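Local structure of ATP-dependent DNA helicase PIF1 (Candida albicans, 7OTJ) at residues V258-S263 against P284-L289; G292-C297 against I445-L450; K402-K407 against I440-I445. The protein unwinds DNA in the 5'-3' direction using ATP hydrolysis, probably resolving G-quadruplexes and forked RNA-DNA hybrids to maintain the nuclear and mitochondrial genomes. One frame throughout, in Å; residues are numbered along the deposited sequence.

All three contacts involve one curled or branched antiparallel sheet, consistent with the SH3-like 2B domain; contact 2 also runs into the parallel sheet. Contacts 1 and 3 have centres about 9 Å apart. Probable hydrogen bonds join them, Y261 OH to K402 O (2.7 Å) and Q441 NE2 to P284 O (2.8 Å). Contacts 2 and 3 share I445, with centres about 11 Å apart. Contacts 1 and 2 lie about 13 Å apart, centre to centre, and L289 packs on V295 and L446. All three lie away from the ATP pocket. The side chains of Y261 and F442 are about 6 Å and 5 Å from a bound potassium ion. Contact 2 comes within about 7 Å of the bound nucleic acid (nearest atoms).

Contact 1. Residues V258-S263 against P284-L289; sequences VVVYNS and PQVLNL
The ring of Y261 turns one edge to L289, whose CD1 lies near the ring plane, 4.2 Å from CE2. The two side chains cross at about a right angle. V259, from the same strand as the tyrosine, lays its CG1 over one ring face, towards the rim. The flat amide of N288 brings OD1 against the methyls of V260, and the two side chains run side by side, pointing the same way. The amide of N262 lies likewise beside V286, with OD1 3.7 Å from CG2.

Strands 259-262 and 286-289 run antiparallel, their axes 4.7 Å apart at closest. V259-L289 and Y261-L287 are hydrogen-bonded pairs. In the second, Y261 N gives to L287 O and L287 N gives back to Y261 O, both at 2.9 Å. Between and beyond them, V260-N288 and N262-V286 are non-hydrogen-bonded pairs. One more bond, S263 N to Q285 O, carries the ladder beyond the start of strand 286-289.

The side chains alternate between two faces. V259, Y261, L287 and L289 share one, where F316 and P404 also pack. V260, N262, V286 and N288 share the other, where V260 CG1 meets V286 CG1 at 3.8 Å. With CG anti to the carbonyl carbon (chi1 -73°), the Y261 ring is set between V259 CG1 and the L289 methyl, and its hydroxyl is bonded to K402.

The chemistry thus divides three ways: between the two segments the hydrogen bonds are all backbone to backbone, the face with Y261, L287 and L289 is largely buried and apolar, and the face with the two asparagines is more exposed.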
# COMPACT_ATOMS: atom_id res chain seq x y z
N VAL A 258 -22.07 15.97 -13.37
CA VAL A 258 -21.46 14.81 -12.74
C VAL A 258 -22.46 13.69 -12.46
O VAL A 258 -23.56 13.91 -11.95
CB VAL A 258 -20.79 15.25 -11.42
CG1 VAL A 258 -21.75 16.10 -10.61
CG2 VAL A 258 -20.33 14.04 -10.61
N VAL A 259 -22.03 12.46 -12.78
CA VAL A 259 -22.81 11.24 -12.58
C VAL A 259 -22.56 10.73 -11.16
O VAL A 259 -21.41 10.65 -10.70
CB VAL A 259 -22.43 10.17 -13.62
CG1 VAL A 259 -23.23 8.89 -13.41
CG2 VAL A 259 -22.62 10.71 -15.03
N VAL A 260 -23.64 10.35 -10.48
CA VAL A 260 -23.58 9.94 -9.08
C VAL A 260 -24.01 8.48 -9.00
O VAL A 260 -25.14 8.14 -9.38
CB VAL A 260 -24.47 10.81 -8.18
CG1 VAL A 260 -24.43 10.31 -6.75
CG2 VAL A 260 -24.04 12.27 -8.26
N TYR A 261 -23.12 7.63 -8.52
CA TYR A 261 -23.38 6.21 -8.36
C TYR A 261 -23.46 5.91 -6.87
O TYR A 261 -22.44 5.90 -6.17
CB TYR A 261 -22.28 5.37 -9.00
CG TYR A 261 -22.29 5.34 -10.51
CD1 TYR A 261 -23.31 4.70 -11.20
CD2 TYR A 261 -21.27 5.93 -11.24
CE1 TYR A 261 -23.31 4.65 -12.58
CE2 TYR A 261 -21.26 5.89 -12.62
CZ TYR A 261 -22.29 5.25 -13.28
OH TYR A 261 -22.30 5.20 -14.66
N ASN A 262 -24.67 5.66 -6.38
CA ASN A 262 -24.87 5.26 -5.00
C ASN A 262 -24.68 3.76 -4.86
O ASN A 262 -25.10 2.98 -5.73
CB ASN A 262 -26.25 5.67 -4.50
CG ASN A 262 -26.42 7.18 -4.43
OD1 ASN A 262 -25.52 7.90 -3.99
ND2 ASN A 262 -27.58 7.67 -4.87
N SER A 263 -24.04 3.35 -3.77
CA SER A 263 -23.82 1.94 -3.51
C SER A 263 -25.08 1.30 -2.92
O SER A 263 -25.84 1.94 -2.19
CB SER A 263 -22.66 1.74 -2.54
OG SER A 263 -22.98 2.24 -1.25
N PRO A 284 -16.46 3.12 -2.36
CA PRO A 284 -17.14 4.27 -1.76
C PRO A 284 -18.65 4.13 -1.75
O PRO A 284 -19.25 3.55 -2.66
CB PRO A 284 -16.70 5.43 -2.65
CG PRO A 284 -16.49 4.79 -3.98
CD PRO A 284 -15.92 3.43 -3.69
N GLN A 285 -19.26 4.68 -0.71
CA GLN A 285 -20.72 4.70 -0.64
C GLN A 285 -21.31 5.56 -1.76
O GLN A 285 -22.32 5.18 -2.37
CB GLN A 285 -21.18 5.20 0.73
CG GLN A 285 -22.66 5.00 0.96
CD GLN A 285 -23.15 5.75 2.17
OE1 GLN A 285 -22.55 6.75 2.58
NE2 GLN A 285 -24.24 5.28 2.76
N VAL A 286 -20.71 6.72 -2.03
CA VAL A 286 -21.11 7.59 -3.13
C VAL A 286 -19.90 7.77 -4.05
O VAL A 286 -18.88 8.33 -3.63
CB VAL A 286 -21.64 8.94 -2.64
CG1 VAL A 286 -22.07 9.81 -3.81
CG2 VAL A 286 -22.80 8.73 -1.67
N LEU A 287 -20.03 7.32 -5.30
CA LEU A 287 -18.98 7.42 -6.31
C LEU A 287 -19.40 8.49 -7.32
O LEU A 287 -20.32 8.26 -8.12
CB LEU A 287 -18.74 6.08 -7.00
CG LEU A 287 -17.72 6.04 -8.14
CD1 LEU A 287 -16.36 6.52 -7.67
CD2 LEU A 287 -17.62 4.65 -8.74
N ASN A 288 -18.74 9.65 -7.28
CA ASN A 288 -19.05 10.75 -8.18
C ASN A 288 -18.04 10.76 -9.33
O ASN A 288 -16.83 10.82 -9.10
CB ASN A 288 -19.02 12.09 -7.44
CG ASN A 288 -20.05 12.17 -6.33
OD1 ASN A 288 -21.25 12.31 -6.60
ND2 ASN A 288 -19.59 12.10 -5.09
N LEU A 289 -18.55 10.72 -10.56
CA LEU A 289 -17.69 10.64 -11.74
C LEU A 289 -18.16 11.62 -12.80
O LEU A 289 -19.36 11.70 -13.09
CB LEU A 289 -17.69 9.21 -12.31
CG LEU A 289 -17.10 8.09 -11.44
CD1 LEU A 289 -17.19 6.76 -12.17
CD2 LEU A 289 -15.67 8.40 -11.06

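Contact 2. Residues G292-C297 against I445-L450; sequences GAQVMC and ILAWSL
Q294 meets the indole of W448 with its CB, which sits over one face of the five-membered ring. The CB is 3.5 Å from the ring centroid and only 6° off the normal, a CH-pi contact. The CG of Q294 is anti to the backbone N (chi1 -156°), which sets CG against the backbone N of W448. The chain then bends at chi2 and its amide end leads away. The neighbouring A293 continues the same packing, with CB 3.8 Å from W448 CH2 at the far end of the indole. That CB also touches L446 CD2 at 3.6 Å.

The backbone O of Q294 accepts a bond from A447 N at 2.9 Å. The donor stands well above the carbonyl plane, 58° out of it.

M296 and I445 form an antiparallel hydrogen-bonded pair. M296 N gives to I445 O at 2.9 Å, nearly along the C=O axis. The return bond from I445 N to M296 O is weak. This pair joins strand 294-297 to strand 435-446 in what is probably the SH3-like 2B domain. Past it, the chain leaves that sheet and enters strand 449-451, an outer strand of the four-stranded parallel sheet. This is consistent with 2B being an insertion in the second RecA-like domain, as in related helicases.

The side chains of M296 and I445 lie on the same face of the sheet, with CB of the methionine 4.1 Å from CG1 of the isoleucine. A447 points its methyl at strand 294-297, and its CB lies 3.7 Å from M296 CB. The outer end of M296 leads away from segment 445-450. W448 also packs against N247 and K250 of helix 240-253.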
# COMPACT_ATOMS: atom_id res chain seq x y z
N GLY A 292 -13.54 12.31 -17.95
CA GLY A 292 -12.15 12.69 -17.77
C GLY A 292 -11.65 12.67 -16.35
O GLY A 292 -10.47 12.96 -16.12
N ALA A 293 -12.50 12.33 -15.38
CA ALA A 293 -12.09 12.30 -13.98
C ALA A 293 -11.04 11.21 -13.76
O ALA A 293 -11.19 10.08 -14.24
CB ALA A 293 -13.30 12.06 -13.08
N GLN A 294 -9.97 11.57 -13.06
CA GLN A 294 -8.96 10.59 -12.68
C GLN A 294 -9.56 9.54 -11.75
O GLN A 294 -10.27 9.87 -10.80
CB GLN A 294 -7.79 11.30 -12.00
CG GLN A 294 -6.48 10.55 -12.08
CD GLN A 294 -5.87 10.59 -13.46
OE1 GLN A 294 -6.35 11.29 -14.36
NE2 GLN A 294 -4.79 9.84 -13.65
N VAL A 295 -9.23 8.27 -11.99
CA VAL A 295 -9.77 7.17 -11.20
C VAL A 295 -8.70 6.11 -10.99
O VAL A 295 -7.71 6.04 -11.71
CB VAL A 295 -11.01 6.49 -11.85
CG1 VAL A 295 -12.22 7.41 -11.83
CG2 VAL A 295 -10.67 6.04 -13.25
N MET A 296 -8.94 5.26 -9.99
CA MET A 296 -8.06 4.15 -9.68
C MET A 296 -8.90 2.89 -9.49
O MET A 296 -9.86 2.90 -8.71
CB MET A 296 -7.24 4.43 -8.42
CG MET A 296 -6.67 3.18 -7.78
SD MET A 296 -5.59 3.53 -6.38
CE MET A 296 -6.02 2.20 -5.27
N CYS A 297 -8.53 1.83 -10.18
CA CYS A 297 -9.18 0.54 -9.99
C CYS A 297 -8.82 -0.02 -8.62
O CYS A 297 -7.68 0.06 -8.17
CB CYS A 297 -8.75 -0.43 -11.09
SG CYS A 297 -9.48 -2.06 -10.97
N ILE A 445 -12.35 4.68 -7.46
CA ILE A 445 -12.27 5.87 -6.62
C ILE A 445 -11.60 6.97 -7.44
O ILE A 445 -10.73 6.69 -8.27
CB ILE A 445 -11.51 5.62 -5.31
CG1 ILE A 445 -10.10 5.10 -5.60
CG2 ILE A 445 -12.28 4.66 -4.40
CD1 ILE A 445 -9.24 5.00 -4.38
N LEU A 446 -12.03 8.21 -7.21
CA LEU A 446 -11.38 9.34 -7.87
C LEU A 446 -9.93 9.39 -7.42
O LEU A 446 -9.66 9.62 -6.23
CB LEU A 446 -12.08 10.66 -7.55
CG LEU A 446 -13.48 10.93 -8.10
CD1 LEU A 446 -14.05 12.21 -7.50
CD2 LEU A 446 -13.45 11.01 -9.61
N ALA A 447 -8.98 9.13 -8.33
CA ALA A 447 -7.63 8.89 -7.86
C ALA A 447 -6.88 10.19 -7.58
O ALA A 447 -6.58 10.49 -6.43
CB ALA A 447 -6.87 8.04 -8.88
N TRP A 448 -6.67 11.02 -8.61
CA TRP A 448 -6.18 12.39 -8.47
C TRP A 448 -5.22 12.61 -7.29
O TRP A 448 -4.03 12.86 -7.48
CB TRP A 448 -7.36 13.36 -8.37
CG TRP A 448 -7.73 14.00 -9.68
CD1 TRP A 448 -6.87 14.45 -10.64
CD2 TRP A 448 -9.05 14.24 -10.17
NE1 TRP A 448 -7.58 14.97 -11.69
CE2 TRP A 448 -8.92 14.85 -11.43
CE3 TRP A 448 -10.33 14.01 -9.67
CZ2 TRP A 448 -10.02 15.23 -12.20
CZ3 TRP A 448 -11.42 14.38 -10.43
CH2 TRP A 448 -11.26 14.99 -11.68
N SER A 449 -5.74 12.50 -6.07
CA SER A 449 -5.00 12.76 -4.84
C SER A 449 -4.81 11.47 -4.04
O SER A 449 -5.49 10.47 -4.25
CB SER A 449 -5.75 13.81 -4.00
OG SER A 449 -5.07 14.08 -2.79
N LEU A 450 -3.90 11.51 -3.07
CA LEU A 450 -3.56 10.29 -2.36
C LEU A 450 -2.86 10.66 -1.06
O LEU A 450 -2.11 11.64 -1.01
CB LEU A 450 -2.65 9.39 -3.22
CG LEU A 450 -2.22 8.04 -2.66
CD1 LEU A 450 -3.41 7.09 -2.58
CD2 LEU A 450 -1.10 7.45 -3.50

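Contact 3. Residues K402-K407 against I440-I445; sequences KYPLVK and IQFPLI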
# COMPACT_ATOMS: atom_id res chain seq x y z
N LYS A 402 -26.20 2.62 -16.26
CA LYS A 402 -25.06 3.07 -17.05
C LYS A 402 -23.74 2.66 -16.41
O LYS A 402 -23.52 2.91 -15.22
CB LYS A 402 -25.08 4.59 -17.24
CG LYS A 402 -26.00 5.07 -18.35
CD LYS A 402 -26.13 6.58 -18.29
CE LYS A 402 -26.92 7.13 -19.47
NZ LYS A 402 -26.17 7.04 -20.75
N TYR A 403 -22.82 2.05 -17.24
CA TYR A 403 -21.51 1.75 -16.67
C TYR A 403 -20.46 2.75 -17.14
O TYR A 403 -20.53 3.26 -18.26
CB TYR A 403 -21.06 0.34 -17.05
CG TYR A 403 -21.89 -0.77 -16.43
CD1 TYR A 403 -22.88 -0.49 -15.49
CD2 TYR A 403 -21.66 -2.09 -16.76
CE1 TYR A 403 -23.62 -1.50 -14.92
CE2 TYR A 403 -22.40 -3.11 -16.19
CZ TYR A 403 -23.38 -2.81 -15.28
OH TYR A 403 -24.11 -3.83 -14.72
N PRO A 404 -19.47 3.06 -16.29
CA PRO A 404 -18.36 3.91 -16.72
C PRO A 404 -17.48 3.22 -17.76
O PRO A 404 -17.21 2.02 -17.67
CB PRO A 404 -17.57 4.17 -15.43
CG PRO A 404 -18.54 3.90 -14.33
CD PRO A 404 -19.43 2.80 -14.84
N LEU A 405 -17.03 4.00 -18.74
CA LEU A 405 -16.05 3.56 -19.72
C LEU A 405 -14.70 4.16 -19.33
O LEU A 405 -14.54 5.38 -19.36
CB LEU A 405 -16.45 3.98 -21.13
CG LEU A 405 -15.54 3.51 -22.25
CD1 LEU A 405 -15.48 1.99 -22.27
CD2 LEU A 405 -16.02 4.04 -23.59
N VAL A 406 -13.75 3.30 -18.97
CA VAL A 406 -12.50 3.75 -18.36
C VAL A 406 -11.32 3.17 -19.13
O VAL A 406 -11.30 1.97 -19.44
CB VAL A 406 -12.42 3.34 -16.87
CG1 VAL A 406 -11.15 3.90 -16.25
CG2 VAL A 406 -13.65 3.84 -16.12
N LYS A 407 -10.35 4.03 -19.44
CA LYS A 407 -9.12 3.65 -20.11
C LYS A 407 -8.00 3.58 -19.07
O LYS A 407 -7.67 4.59 -18.45
CB LYS A 407 -8.77 4.65 -21.21
CG LYS A 407 -7.41 4.43 -21.86
CD LYS A 407 -6.91 5.68 -22.56
CE LYS A 407 -6.63 6.81 -21.57
NZ LYS A 407 -5.62 6.43 -20.53
N ILE A 440 -22.36 -3.21 -2.94
CA ILE A 440 -22.21 -3.34 -4.38
C ILE A 440 -21.92 -1.95 -4.92
O ILE A 440 -22.70 -1.01 -4.71
CB ILE A 440 -23.45 -3.96 -5.03
CG1 ILE A 440 -23.69 -5.36 -4.46
CG2 ILE A 440 -23.28 -4.02 -6.54
CD1 ILE A 440 -24.92 -6.06 -5.01
N GLN A 441 -20.79 -1.81 -5.61
CA GLN A 441 -20.35 -0.54 -6.16
C GLN A 441 -19.37 -0.83 -7.28
O GLN A 441 -18.76 -1.91 -7.33
CB GLN A 441 -19.70 0.32 -5.07
CG GLN A 441 -19.19 1.69 -5.53
CD GLN A 441 -20.31 2.62 -5.93
OE1 GLN A 441 -20.85 2.53 -7.04
NE2 GLN A 441 -20.68 3.52 -5.03
N PHE A 442 -19.23 0.12 -8.18
CA PHE A 442 -18.16 0.03 -9.17
C PHE A 442 -16.81 0.12 -8.47
O PHE A 442 -16.65 0.91 -7.54
CB PHE A 442 -18.30 1.14 -10.21
CG PHE A 442 -19.58 1.08 -10.99
CD1 PHE A 442 -19.66 0.34 -12.15
CD2 PHE A 442 -20.71 1.74 -10.54
CE1 PHE A 442 -20.83 0.27 -12.87
CE2 PHE A 442 -21.89 1.68 -11.25
CZ PHE A 442 -21.95 0.94 -12.41
N PRO A 443 -15.84 -0.68 -8.88
CA PRO A 443 -14.53 -0.69 -8.19
C PRO A 443 -13.64 0.48 -8.60
O PRO A 443 -12.55 0.30 -9.14
CB PRO A 443 -13.95 -2.05 -8.62
CG PRO A 443 -14.51 -2.25 -9.99
CD PRO A 443 -15.91 -1.70 -9.94
N LEU A 444 -14.10 1.69 -8.30
CA LEU A 444 -13.38 2.89 -8.71
C LEU A 444 -13.44 3.93 -7.60
O LEU A 444 -14.43 4.03 -6.87
CB LEU A 444 -13.97 3.49 -10.00
CG LEU A 444 -13.97 2.64 -11.27
CD1 LEU A 444 -14.77 3.32 -12.37
CD2 LEU A 444 -12.55 2.35 -11.73
N ILE A 445 -12.35 4.68 -7.46
CA ILE A 445 -12.27 5.87 -6.62
C ILE A 445 -11.60 6.97 -7.44
O ILE A 445 -10.73 6.69 -8.27
CB ILE A 445 -11.51 5.62 -5.31
CG1 ILE A 445 -10.10 5.10 -5.60
CG2 ILE A 445 -12.28 4.66 -4.40
CD1 ILE A 445 -9.24 5.00 -4.38
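Y403 and F442 are the closest backbone pair, yet their CA atoms are 8.4 Å apart. The two segments are not paired as strands, and side chains bridge the gap. Segment 440-445 breaks its strand at P443, the centre of an inverse gamma turn closed by L444 N to F442 O at 2.8 Å. Q441 OE1 also accepts a bond from F442 N. Across the turn, F442 and L444 both point toward segment 402-407.

F442 has the largest share of the contact. Its edge is turned towards the face of Y403 in an offset edge-to-face pair, with planes at 75° and centroids 5.3 Å apart. P404 CD lies over one face of the F442 ring, a CH-pi contact 3.9 Å from the centroid.

Both segments belong to the same curled or branched antiparallel sheet, in which they are not neighbours. They meet through buried side chains, where L287 and L289 of strand 286-289 also pack.

Further along, L444 and V406 reach towards each other tip to tip, CD1 to CG2 at 3.9 Å. With CG anti to the carbonyl carbon (chi1 -60°), L444 also brings CD1 to 4.2 Å from P404 CB.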